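Local coordinates for protein arabinan endo-1,5-alpha-l-arabinosidase A (Cellvibrio cellulosa, PDB 1GYH) that hydrolyses alpha-1,5-linked arabinofuranosyl bonds of linear arabinan, a plant cell-wall polymer, probably releasing almost exclusively arabinotriose, at residues Ala278-Ala281 / Gln287-Lys290; Trp19-Thr24 / Thr29-Lys34; Gln190-Phe195 / Ser218-Val223. One frame throughout, in Å; residues are numbered along the deposited sequence.

Contact 1 of 3, residues Ala278-Ala281 / Gln287-Lys290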
# COMPACT_ATOMS: atom_id res chain seq x y z
N ALA A 278 2.41 1.71 -12.61
CA ALA A 278 3.52 2.17 -13.40
C ALA A 278 3.07 3.22 -14.41
O ALA A 278 2.05 3.03 -15.08
CB ALA A 278 4.20 0.95 -14.12
N TYR A 279 3.86 4.29 -14.56
CA TYR A 279 3.46 5.43 -15.41
C TYR A 279 3.87 5.25 -16.88
O TYR A 279 5.07 5.22 -17.20
CB TYR A 279 4.04 6.75 -14.82
CG TYR A 279 3.69 7.02 -13.34
CD1 TYR A 279 2.41 7.49 -12.95
CD2 TYR A 279 4.62 6.82 -12.33
CE1 TYR A 279 2.10 7.72 -11.59
CE2 TYR A 279 4.29 7.06 -10.97
CZ TYR A 279 3.04 7.53 -10.59
OH TYR A 279 2.72 7.77 -9.22
N GLU A 280 2.91 5.19 -17.78
CA GLU A 280 3.15 4.83 -19.16
C GLU A 280 3.53 6.04 -19.97
O GLU A 280 2.66 6.87 -20.28
CB GLU A 280 1.90 4.20 -19.80
CG GLU A 280 2.18 3.53 -21.14
CD GLU A 280 0.99 2.74 -21.70
OE1 GLU A 280 -0.12 2.76 -21.13
OE2 GLU A 280 1.19 2.11 -22.76
N ALA A 281 4.80 6.10 -20.39
CA ALA A 281 5.30 7.26 -21.11
C ALA A 281 4.56 7.52 -22.41
O ALA A 281 4.39 8.67 -22.78
CB ALA A 281 6.79 7.14 -21.36
N GLN A 287 -0.76 6.24 -15.04
CA GLN A 287 -0.52 5.08 -14.20
C GLN A 287 -1.44 3.91 -14.63
O GLN A 287 -2.66 4.10 -14.78
CB GLN A 287 -0.81 5.44 -12.73
CG GLN A 287 -2.15 6.16 -12.52
CD GLN A 287 -2.06 7.70 -12.43
OE1 GLN A 287 -1.20 8.34 -13.06
NE2 GLN A 287 -3.00 8.29 -11.69
N LYS A 288 -0.84 2.74 -14.89
CA LYS A 288 -1.58 1.54 -15.22
C LYS A 288 -1.29 0.45 -14.16
O LYS A 288 -0.19 0.40 -13.58
CB LYS A 288 -1.15 1.03 -16.59
CG LYS A 288 -1.30 1.99 -17.75
CD LYS A 288 -2.69 2.57 -17.91
CE LYS A 288 -2.86 3.36 -19.23
NZ LYS A 288 -1.73 4.20 -19.53
N LEU A 289 -2.29 -0.40 -13.93
CA LEU A 289 -2.12 -1.64 -13.17
C LEU A 289 -1.10 -2.57 -13.83
O LEU A 289 -1.14 -2.81 -15.05
CB LEU A 289 -3.44 -2.38 -13.08
CG LEU A 289 -3.35 -3.75 -12.35
CD1 LEU A 289 -3.02 -3.56 -10.90
CD2 LEU A 289 -4.63 -4.47 -12.51
N LYS A 290 -0.22 -3.14 -13.01
CA LYS A 290 0.70 -4.20 -13.47
C LYS A 290 0.75 -5.31 -12.39
O LYS A 290 0.87 -5.03 -11.20
CB LYS A 290 2.09 -3.66 -13.82
CG LYS A 290 2.18 -2.76 -14.98
CD LYS A 290 1.77 -3.36 -16.34
CE LYS A 290 1.54 -2.29 -17.39
NZ LYS A 290 1.23 -2.79 -18.77

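Contact 2 of 3, residues Trp19-Thr24 / Thr29-Lys34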
# COMPACT_ATOMS: atom_id res chain seq x y z
N TRP A 19 -12.13 -11.94 -8.16
CA TRP A 19 -11.04 -11.05 -7.77
C TRP A 19 -11.53 -9.58 -7.65
O TRP A 19 -12.36 -9.12 -8.46
CB TRP A 19 -9.92 -11.12 -8.81
CG TRP A 19 -9.35 -12.49 -9.05
CD1 TRP A 19 -9.68 -13.36 -10.07
CD2 TRP A 19 -8.33 -13.11 -8.30
NE1 TRP A 19 -8.92 -14.51 -9.97
CE2 TRP A 19 -8.06 -14.37 -8.90
CE3 TRP A 19 -7.57 -12.73 -7.19
CZ2 TRP A 19 -7.13 -15.26 -8.40
CZ3 TRP A 19 -6.63 -13.61 -6.71
CH2 TRP A 19 -6.42 -14.87 -7.30
N TYR A 20 -10.99 -8.87 -6.65
CA TYR A 20 -11.36 -7.47 -6.41
C TYR A 20 -10.10 -6.65 -6.32
O TYR A 20 -9.08 -7.10 -5.73
CB TYR A 20 -12.21 -7.29 -5.15
CG TYR A 20 -13.59 -7.85 -5.33
CD1 TYR A 20 -13.83 -9.20 -5.09
CD2 TYR A 20 -14.65 -7.07 -5.80
CE1 TYR A 20 -15.07 -9.72 -5.28
CE2 TYR A 20 -15.90 -7.60 -6.00
CZ TYR A 20 -16.12 -8.92 -5.74
OH TYR A 20 -17.34 -9.48 -5.94
N LEU A 21 -10.17 -5.44 -6.90
CA LEU A 21 -9.05 -4.53 -6.98
C LEU A 21 -9.48 -3.16 -6.41
O LEU A 21 -10.58 -2.64 -6.71
CB LEU A 21 -8.62 -4.38 -8.43
CG LEU A 21 -7.69 -3.23 -8.87
CD1 LEU A 21 -6.25 -3.41 -8.37
CD2 LEU A 21 -7.69 -3.11 -10.39
N PHE A 22 -8.64 -2.62 -5.55
CA PHE A 22 -8.91 -1.37 -4.83
C PHE A 22 -7.82 -0.38 -5.18
O PHE A 22 -6.63 -0.68 -5.12
CB PHE A 22 -8.95 -1.57 -3.31
CG PHE A 22 -9.91 -2.62 -2.85
CD1 PHE A 22 -9.65 -3.98 -3.06
CD2 PHE A 22 -11.09 -2.26 -2.20
CE1 PHE A 22 -10.54 -4.95 -2.61
CE2 PHE A 22 -12.02 -3.24 -1.79
CZ PHE A 22 -11.74 -4.59 -1.99
N SER A 23 -8.23 0.86 -5.47
CA SER A 23 -7.32 1.92 -5.88
C SER A 23 -7.61 3.23 -5.12
O SER A 23 -8.76 3.52 -4.73
CB SER A 23 -7.46 2.16 -7.40
OG SER A 23 -6.69 3.29 -7.85
N THR A 24 -6.56 4.01 -4.91
CA THR A 24 -6.70 5.44 -4.63
C THR A 24 -7.72 6.06 -5.59
O THR A 24 -7.75 5.75 -6.77
CB THR A 24 -5.33 6.12 -4.80
OG1 THR A 24 -4.47 5.72 -3.71
CG2 THR A 24 -5.44 7.69 -4.72
N THR A 29 -11.86 3.44 -5.10
CA THR A 29 -12.45 2.84 -6.29
C THR A 29 -12.24 1.31 -6.23
O THR A 29 -11.15 0.86 -5.94
CB THR A 29 -11.77 3.38 -7.56
OG1 THR A 29 -11.72 4.82 -7.58
CG2 THR A 29 -12.58 3.00 -8.79
N ILE A 30 -13.32 0.57 -6.49
CA ILE A 30 -13.32 -0.91 -6.47
C ILE A 30 -13.70 -1.48 -7.85
O ILE A 30 -14.70 -1.10 -8.42
CB ILE A 30 -14.28 -1.47 -5.43
CG1 ILE A 30 -14.14 -0.75 -4.08
CG2 ILE A 30 -14.03 -3.05 -5.28
CD1 ILE A 30 -15.25 -1.18 -2.98
N TYR A 31 -12.85 -2.41 -8.35
CA TYR A 31 -13.12 -3.20 -9.54
C TYR A 31 -13.20 -4.70 -9.23
O TYR A 31 -12.65 -5.16 -8.22
CB TYR A 31 -12.03 -3.03 -10.56
CG TYR A 31 -11.74 -1.62 -10.95
CD1 TYR A 31 -10.85 -0.86 -10.21
CD2 TYR A 31 -12.37 -1.03 -12.06
CE1 TYR A 31 -10.54 0.45 -10.57
CE2 TYR A 31 -12.07 0.29 -12.44
CZ TYR A 31 -11.18 1.03 -11.68
OH TYR A 31 -10.88 2.34 -12.03
N SER A 32 -13.82 -5.44 -10.14
CA SER A 32 -13.97 -6.92 -10.05
C SER A 32 -13.60 -7.64 -11.33
O SER A 32 -13.67 -7.10 -12.42
CB SER A 32 -15.37 -7.34 -9.61
OG SER A 32 -16.34 -7.05 -10.59
N SER A 33 -13.22 -8.91 -11.21
CA SER A 33 -12.76 -9.64 -12.37
C SER A 33 -12.79 -11.16 -12.12
O SER A 33 -12.54 -11.62 -11.01
CB SER A 33 -11.33 -9.20 -12.72
OG SER A 33 -10.79 -10.00 -13.75
N LYS A 34 -13.06 -11.91 -13.18
CA LYS A 34 -13.01 -13.38 -13.10
C LYS A 34 -11.61 -13.95 -13.39
O LYS A 34 -11.33 -15.06 -12.99
CB LYS A 34 -14.10 -13.99 -14.02
CG LYS A 34 -15.55 -13.58 -13.61
CD LYS A 34 -16.06 -14.25 -12.31
CE LYS A 34 -17.45 -13.75 -11.90
NZ LYS A 34 -18.01 -14.57 -10.83
O HOH W 1 -9.57 5.62 -8.98

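Contact 3 of 3, residues Gln190-Phe195 / Ser218-Val223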
# COMPACT_ATOMS: atom_id res chain seq x y z
N GLN A 190 12.82 10.24 0.93
CA GLN A 190 11.85 9.83 -0.07
C GLN A 190 11.64 8.31 0.05
O GLN A 190 12.21 7.53 -0.72
CB GLN A 190 12.29 10.24 -1.48
CG GLN A 190 12.60 11.77 -1.63
CD GLN A 190 13.23 12.22 -2.91
OE1 GLN A 190 13.40 13.46 -3.13
NE2 GLN A 190 13.56 11.29 -3.79
N ILE A 191 10.87 7.94 1.07
CA ILE A 191 10.51 6.57 1.38
C ILE A 191 9.08 6.51 1.82
O ILE A 191 8.65 7.32 2.67
CB ILE A 191 11.44 5.94 2.50
CG1 ILE A 191 11.02 4.49 2.77
CG2 ILE A 191 11.46 6.76 3.84
CD1 ILE A 191 11.90 3.75 3.75
N GLU A 192 8.30 5.58 1.27
CA GLU A 192 6.89 5.42 1.67
C GLU A 192 6.32 4.04 1.31
O GLU A 192 6.95 3.25 0.62
CB GLU A 192 6.00 6.53 1.03
CG GLU A 192 5.85 6.46 -0.48
CD GLU A 192 5.12 7.65 -1.09
OE1 GLU A 192 4.78 8.62 -0.34
OE2 GLU A 192 4.89 7.61 -2.35
N ALA A 193 5.09 3.82 1.74
CA ALA A 193 4.24 2.73 1.26
C ALA A 193 4.80 1.34 1.62
O ALA A 193 5.03 0.52 0.73
CB ALA A 193 4.01 2.85 -0.25
N PRO A 194 4.94 1.04 2.89
CA PRO A 194 5.46 -0.29 3.26
C PRO A 194 4.48 -1.39 2.87
O PRO A 194 3.25 -1.21 2.89
CB PRO A 194 5.53 -0.24 4.77
CG PRO A 194 4.43 0.73 5.17
CD PRO A 194 4.53 1.82 4.07
N PHE A 195 5.02 -2.58 2.56
CA PHE A 195 4.15 -3.75 2.42
C PHE A 195 4.95 -4.96 2.87
O PHE A 195 6.10 -5.10 2.46
CB PHE A 195 3.63 -3.91 0.98
CG PHE A 195 2.53 -4.95 0.89
CD1 PHE A 195 2.85 -6.32 0.80
CD2 PHE A 195 1.20 -4.59 1.01
CE1 PHE A 195 1.84 -7.28 0.76
CE2 PHE A 195 0.19 -5.51 0.96
CZ PHE A 195 0.50 -6.88 0.83
N SER A 218 9.89 11.33 -12.86
CA SER A 218 9.62 10.42 -11.75
C SER A 218 10.81 9.47 -11.54
O SER A 218 11.40 9.00 -12.51
CB SER A 218 8.35 9.61 -11.97
OG SER A 218 7.19 10.44 -12.06
N THR A 219 11.17 9.25 -10.29
CA THR A 219 12.27 8.36 -9.91
C THR A 219 11.76 7.19 -9.05
O THR A 219 12.56 6.41 -8.54
CB THR A 219 13.33 9.11 -9.08
OG1 THR A 219 12.72 9.70 -7.92
CG2 THR A 219 14.03 10.23 -9.87
N TYR A 220 10.44 7.10 -8.88
CA TYR A 220 9.78 6.09 -8.04
C TYR A 220 10.23 4.67 -8.45
O TYR A 220 10.26 4.33 -9.62
CB TYR A 220 8.27 6.18 -8.20
CG TYR A 220 7.36 5.94 -7.01
CD1 TYR A 220 7.61 6.49 -5.77
CD2 TYR A 220 6.16 5.26 -7.18
CE1 TYR A 220 6.75 6.31 -4.70
CE2 TYR A 220 5.26 5.08 -6.11
CZ TYR A 220 5.56 5.63 -4.87
OH TYR A 220 4.69 5.50 -3.79
N HIS A 221 10.60 3.88 -7.45
CA HIS A 221 11.01 2.47 -7.65
C HIS A 221 10.87 1.67 -6.36
O HIS A 221 10.56 2.23 -5.30
CB HIS A 221 12.45 2.38 -8.19
CG HIS A 221 13.50 2.89 -7.24
ND1 HIS A 221 13.71 4.23 -7.00
CD2 HIS A 221 14.43 2.22 -6.51
CE1 HIS A 221 14.72 4.37 -6.15
NE2 HIS A 221 15.20 3.16 -5.86
N LEU A 222 11.07 0.35 -6.46
CA LEU A 222 10.88 -0.55 -5.31
C LEU A 222 12.18 -1.16 -4.82
O LEU A 222 13.01 -1.62 -5.62
CB LEU A 222 9.93 -1.68 -5.70
CG LEU A 222 8.50 -1.31 -6.08
CD1 LEU A 222 7.70 -2.54 -6.48
CD2 LEU A 222 7.81 -0.64 -4.88
N VAL A 223 12.32 -1.16 -3.50
CA VAL A 223 13.39 -1.80 -2.77
C VAL A 223 12.80 -2.77 -1.75
O VAL A 223 11.58 -2.76 -1.44
CB VAL A 223 14.31 -0.78 -2.01
CG1 VAL A 223 15.00 0.14 -3.01
CG2 VAL A 223 13.58 -0.00 -0.96
O HOH W 2 14.35 11.17 -6.36

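Contact 1 of 3, residues Ala278-Ala281 / Gln287-Lys290
The ammonium group of Lys288 shows how one lysine can tie together the end of a hairpin: its NZ forms a salt bridge with OE1 of Glu280 at 2.7 Å, a second with Asp283 of the connecting turn, and a hydrogen bond to the carbonyl of Leu286. It meets the Glu280 carboxylate on the anti side, 16° out of plane. The two chains reach this point differently, Glu280 extended with CG opposite the backbone N (chi1 -167°), Lys288 folded back by bends at chi2 and chi4. Next along the strands, Ala278 and Lys288 form an antiparallel hydrogen-bonded pair: Lys288 N reaches Ala278 O at 2.9 Å and Ala278 N reaches Lys288 O at 3.1 Å. Gln287 adds a CA-H...O contact to the same Ala278 oxygen. On the face opposite the Ala278 and Lys288 side chains, Gln287 OE1 approaches the ring edge of Tyr279, 3.7 Å from CE1, with amide and ring planes almost perpendicular (87°). The phenol oxygen beyond is hydrogen-bonded to His8. Gln287 is a probable substrate-binding residue, which makes this the site-facing end of a beta hairpin, strands 271-280 and 286-296, in one blade of a five-bladed beta-propeller.

Contact 2 of 3, residues Trp19-Thr24 / Thr29-Lys34
Phe22 and Ile30 lie side by side, and the torsions of the isoleucine decide what the ring meets: CG1 stands opposite the carbonyl carbon (chi1 -46°) and comes within 3.9 Å of Phe22 CD2, while CG2 sits over one ring face, offset toward the rim. On the same side of the sheet, Tyr20 brings CE2 to 3.7 Å from Ser32 CB, and the edge of its ring meets Ile30 CG2. The reverse side carries Leu21, whose CD2 packs 3.9 Å from CD1 of Tyr31, and Trp19, whose indole edge meets the carbonyl oxygen of Ser33 in plane. Three hydrogen-bonded pairs fix this register: Trp19 with Ser33, Leu21 with Tyr31 and Ser23 with Thr29. The central pair has the shortest bonds, Tyr31 N to Leu21 O being 2.8 Å and nearly straight at 168°. These are the two middle strands of the antiparallel meander that forms one propeller blade, with strand 11-15 beside 18-23 and strand 38-44 beside 29-33. At the turn end of the hairpin, a water donates to Thr24 O at 2.9 Å and bonds Thr29 OG1 at 2.7 Å. Farther out, Trp39 of strand 38-44 packs on Leu21 and Tyr31, and the Trp19 ring makes an edge-to-face stack with Trp268. Thr24 OG1 is hydrogen-bonded to Asp9, the probable catalytic proton acceptor, and to the backbone N of Ala66.

Contact 3 of 3, residues Gln190-Phe195 / Ser218-Val223
Glu192 and Tyr220 stand on backbones that never pair directly, their CA atoms being 10.2 Å apart. Residues 191-195 are the start of strand 191-199, and Tyr220 ends the loop that leads into strand 221-227; strand 202-209 runs between the two, antiparallel to each, which sets them in the same direction. Within the first segment, Ala193 takes a left-handed backbone conformation, an unusual local shape directly after Glu192.

Such a gap can be bridged by one long side chain from each side. The Tyr220 hydroxyl donates to OE2 of Glu192 over 2.6 Å, meeting it on the anti side and 20° out of the carboxylate plane. The carboxylate and the phenol ring stand almost perpendicular (89°), with OE2 at the ring edge, 3.3 Å from CE1. Glu192 reaches there because CG lies between the backbone N and the carbonyl carbon (chi1 67°) and the chain beyond is extended. Its other oxygen, OE1, is hydrogen-bonded to Ser146, a probable substrate-binding residue, so both carboxylate oxygens are held and the rotation of the group is restricted. This matters because Glu192 is probably the catalytic proton donor.

A water links the ends of the two segments: it accepts from Gln190 NE2 at 2.7 Å and bonds Thr219 OG1 at 2.7 Å, while Thr219 OG1 is also hydrogen-bonded to the backbone N of Leu211. The loop itself is braced by His221, whose ND1 donates in the ring plane to Thr219 O at 2.9 Å.

Around this bridge, the Tyr220 side chain rests on Ser208 of strand 202-209. Strand 257-268 of the next blade adds His262, a probable calcium ligand, which touches both Tyr220 and Ala193.

In the fold
The three contacts sample separate blades of one propeller and converge on its substrate site from different directions. Contacts 1 and 2 have centres 16 Å apart yet touch, Leu289 CD2 packing 4.0 Å from Leu21 CD2. Contact 3 is 15 Å from contact 1 between centres, with nearest atoms about 4 Å apart but not touching, whereas contacts 2 and 3 lie on opposite sides of the chain's centre, with their own centres 22 Å apart. The probable catalytic pair is split accordingly: Glu192 belongs to contact 3, while Asp9 is held from contact 2 and lies about 6 Å from the Tyr279 side chain of contact 1. The Lys288 side chain of contact 1 is about 5 Å from that of Asp6, a probable substrate-binding residue.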